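Local structure of 11R-lipoxygenase (Gersemia fruticosa, 3VF1) at residues I139-K144 against E152-E157. The protein probably inserts molecular oxygen into polyunsaturated fatty acids as a calcium-regulated, non-heme iron lipoxygenase. Sequence-based numbering, arbitrary orientation.
Sequences ILPNSK and EQRTKE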
ATOM      1  N   ILE A 139      13.190 -13.647 -20.474  1.00 38.72           N
ATOM      2  CA  ILE A 139      13.643 -13.323 -21.823  1.00 36.82           C
ATOM      3  C   ILE A 139      13.016 -12.035 -22.346  1.00 36.66           C
ATOM      4  O   ILE A 139      11.794 -11.923 -22.444  1.00 39.36           O
ATOM      5  CB  ILE A 139      13.300 -14.463 -22.801  1.00 40.95           C
ATOM      6  CG1 ILE A 139      13.919 -15.778 -22.324  1.00 41.32           C
ATOM      7  CG2 ILE A 139      13.779 -14.125 -24.206  1.00 41.87           C
ATOM      8  CD1 ILE A 139      13.437 -16.991 -23.084  1.00 43.32           C
ATOM      9  N   LEU A 140      13.862 -11.068 -22.684  1.00 37.60           N
ATOM     10  CA  LEU A 140      13.403  -9.827 -23.299  1.00 39.56           C
ATOM     11  C   LEU A 140      12.971 -10.089 -24.737  1.00 40.22           C
ATOM     12  O   LEU A 140      13.479 -11.005 -25.382  1.00 44.56           O
ATOM     13  CB  LEU A 140      14.522  -8.785 -23.276  1.00 40.78           C
ATOM     14  CG  LEU A 140      14.995  -8.347 -21.891  1.00 39.77           C
ATOM     15  CD1 LEU A 140      16.266  -7.519 -21.990  1.00 35.62           C
ATOM     16  CD2 LEU A 140      13.899  -7.562 -21.193  1.00 40.68           C
ATOM     17  N   PRO A 141      12.033  -9.281 -25.251  1.00 40.92           N
ATOM     18  CA  PRO A 141      11.576  -9.460 -26.634  1.00 42.34           C
ATOM     19  C   PRO A 141      12.685  -9.171 -27.639  1.00 45.97           C
ATOM     20  O   PRO A 141      12.743  -9.802 -28.694  1.00 45.78           O
ATOM     21  CB  PRO A 141      10.447  -8.434 -26.766  1.00 38.92           C
ATOM     22  CG  PRO A 141      10.754  -7.396 -25.748  1.00 39.21           C
ATOM     23  CD  PRO A 141      11.392  -8.123 -24.604  1.00 42.39           C
ATOM     24  N   ASN A 142      13.558  -8.226 -27.304  1.00 44.73           N
ATOM     25  CA  ASN A 142      14.681  -7.878 -28.168  1.00 45.09           C
ATOM     26  C   ASN A 142      15.936  -8.677 -27.824  1.00 49.53           C
ATOM     27  O   ASN A 142      17.052  -8.258 -28.128  1.00 55.46           O
ATOM     28  CB  ASN A 142      14.979  -6.380 -28.077  1.00 45.35           C
ATOM     29  CG  ASN A 142      15.304  -5.934 -26.664  1.00 50.21           C
ATOM     30  OD1 ASN A 142      14.815  -6.507 -25.692  1.00 48.58           O
ATOM     31  ND2 ASN A 142      16.134  -4.906 -26.544  1.00 52.71           N
ATOM     32  N   SER A 143      15.751  -9.829 -27.187  1.00 50.24           N
ATOM     33  CA  SER A 143      16.872 -10.680 -26.811  1.00 49.08           C
ATOM     34  C   SER A 143      17.263 -11.590 -27.969  1.00 50.87           C
ATOM     35  O   SER A 143      16.671 -11.530 -29.044  1.00 53.78           O
ATOM     36  CB  SER A 143      16.509 -11.525 -25.589  1.00 48.21           C
ATOM     37  OG  SER A 143      17.549 -12.430 -25.265  1.00 50.49           O
ATOM     38  N   LYS A 144      18.256 -12.442 -27.732  1.00 55.68           N
ATOM     39  CA  LYS A 144      18.668 -13.455 -28.702  1.00 55.39           C
ATOM     40  C   LYS A 144      17.990 -14.793 -28.403  1.00 54.78           C
ATOM     41  O   LYS A 144      17.891 -15.658 -29.274  1.00 55.74           O
ATOM     42  CB  LYS A 144      20.193 -13.631 -28.707  1.00 60.05           C
ATOM     43  CG  LYS A 144      20.855 -13.506 -27.342  1.00 67.20           C
ATOM     44  CD  LYS A 144      21.269 -12.064 -27.058  1.00 68.52           C
ATOM     45  CE  LYS A 144      21.754 -11.882 -25.628  1.00 73.23           C
ATOM     46  NZ  LYS A 144      20.648 -11.942 -24.627  1.00 63.33           N
ATOM     47  N   GLU A 152       6.227 -15.648 -30.764  1.00 48.76           N
ATOM     48  CA  GLU A 152       4.848 -15.729 -31.234  1.00 51.87           C
ATOM     49  C   GLU A 152       3.881 -15.920 -30.072  1.00 48.36           C
ATOM     50  O   GLU A 152       2.746 -15.447 -30.117  1.00 47.05           O
ATOM     51  CB  GLU A 152       4.688 -16.870 -32.242  1.00 59.52           C
ATOM     52  CG  GLU A 152       5.337 -16.595 -33.590  1.00 69.87           C
ATOM     53  CD  GLU A 152       5.060 -17.686 -34.607  1.00 76.71           C
ATOM     54  OE1 GLU A 152       4.453 -18.713 -34.234  1.00 74.98           O
ATOM     55  OE2 GLU A 152       5.448 -17.512 -35.783  1.00 81.01           O
ATOM     56  N   GLN A 153       4.336 -16.610 -29.032  1.00 47.03           N
ATOM     57  CA  GLN A 153       3.496 -16.881 -27.873  1.00 47.83           C
ATOM     58  C   GLN A 153       3.272 -15.623 -27.036  1.00 48.34           C
ATOM     59  O   GLN A 153       2.134 -15.279 -26.715  1.00 46.73           O
ATOM     60  CB  GLN A 153       4.122 -17.977 -27.009  1.00 47.90           C
ATOM     61  CG  GLN A 153       3.287 -18.351 -25.794  1.00 52.92           C
ATOM     62  CD  GLN A 153       1.864 -18.725 -26.160  1.00 56.08           C
ATOM     63  OE1 GLN A 153       0.907 -18.163 -25.628  1.00 56.12           O
ATOM     64  NE2 GLN A 153       1.716 -19.680 -27.072  1.00 58.99           N
ATOM     65  N   ARG A 154       4.360 -14.940 -26.691  1.00 44.74           N
ATOM     66  CA  ARG A 154       4.284 -13.757 -25.840  1.00 44.94           C
ATOM     67  C   ARG A 154       3.376 -12.686 -26.428  1.00 45.49           C
ATOM     68  O   ARG A 154       2.773 -11.903 -25.695  1.00 47.75           O
ATOM     69  CB  ARG A 154       5.683 -13.187 -25.592  1.00 41.98           C
ATOM     70  CG  ARG A 154       6.377 -12.649 -26.830  1.00 43.77           C
ATOM     71  CD  ARG A 154       7.874 -12.522 -26.595  1.00 43.39           C
ATOM     72  NE  ARG A 154       8.175 -11.679 -25.441  1.00 40.42           N
ATOM     73  CZ  ARG A 154       9.277 -11.773 -24.701  1.00 42.72           C
ATOM     74  NH1 ARG A 154      10.203 -12.682 -24.976  1.00 39.37           N
ATOM     75  NH2 ARG A 154       9.450 -10.957 -23.671  1.00 44.42           N
ATOM     76  N   THR A 155       3.275 -12.654 -27.752  1.00 46.29           N
ATOM     77  CA  THR A 155       2.409 -11.694 -28.424  1.00 44.43           C
ATOM     78  C   THR A 155       0.947 -12.080 -28.220  1.00 48.68           C
ATOM     79  O   THR A 155       0.079 -11.220 -28.065  1.00 47.73           O
ATOM     80  CB  THR A 155       2.708 -11.627 -29.930  1.00 44.34           C
ATOM     81  OG1 THR A 155       4.083 -11.274 -30.134  1.00 47.00           O
ATOM     82  CG2 THR A 155       1.820 -10.597 -30.610  1.00 48.40           C
ATOM     83  N   LYS A 156       0.684 -13.382 -28.217  1.00 49.14           N
ATOM     84  CA  LYS A 156      -0.665 -13.897 -28.023  1.00 50.45           C
ATOM     85  C   LYS A 156      -1.100 -13.747 -26.568  1.00 49.93           C
ATOM     86  O   LYS A 156      -2.232 -13.357 -26.286  1.00 51.15           O
ATOM     87  CB  LYS A 156      -0.729 -15.368 -28.438  1.00 56.49           C
ATOM     88  CG  LYS A 156      -2.048 -16.053 -28.120  1.00 67.57           C
ATOM     89  CD  LYS A 156      -2.027 -17.511 -28.554  1.00 76.36           C
ATOM     90  CE  LYS A 156      -3.250 -18.265 -28.054  1.00 78.07           C
ATOM     91  NZ  LYS A 156      -4.525 -17.691 -28.571  1.00 77.62           N
ATOM     92  N   GLU A 157      -0.192 -14.062 -25.649  1.00 49.93           N
ATOM     93  CA  GLU A 157      -0.473 -13.965 -24.223  1.00 47.43           C
ATOM     94  C   GLU A 157      -0.942 -12.559 -23.867  1.00 47.76           C
ATOM     95  O   GLU A 157      -2.015 -12.373 -23.292  1.00 45.05           O
ATOM     96  CB  GLU A 157       0.779 -14.311 -23.419  1.00 45.59           C
ATOM     97  CG  GLU A 157       0.541 -14.474 -21.928  1.00 45.06           C
ATOM     98  CD  GLU A 157       1.834 -14.626 -21.147  1.00 45.29           C
ATOM     99  OE1 GLU A 157       2.878 -14.135 -21.628  1.00 43.09           O
ATOM    100  OE2 GLU A 157       1.812 -15.234 -20.055  1.00 45.27           O
TER
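Arg154 reaches from its helix to the backbone of Ile139 and grips a single carbonyl oxygen with both terminal nitrogens. The shorter bond, Arg154 NH2 to Ile139 O at 2.8 Å, is fairly straight (153° at the hydrogen) and lies in the carbonyl plane. Arg154 NH1 meets the same Ile139 O at 3.1 Å, more bent and from above that plane. The oxygen itself sits almost in the guanidinium plane, an end-on approach to NH1 and NH2. The group's rotation is further fixed by a salt bridge from NE to Glu526 and a hydrogen bond from NH1 to Asn146. Residues 139-144 lie in the loop between strand 130-134, an edge strand of the N-terminal PLAT beta sandwich, and helix 148-164, and Glu526 belongs to helix 525-538, so the arginine ties this linker to the helical part of the chain. Van der Waals contacts surround the guanidinium. Pro141 lies over one face, with its CA 3.7 Å above the plane and its CD 3.6 Å from Arg154 NH2. Ile139 CG2 comes within 3.9 Å of Arg154 NH1. Pro141 is the second residue of a type I turn from Leu140 to Ser143, closed by the bond from Ser143 N to Leu140 O (3.1 Å).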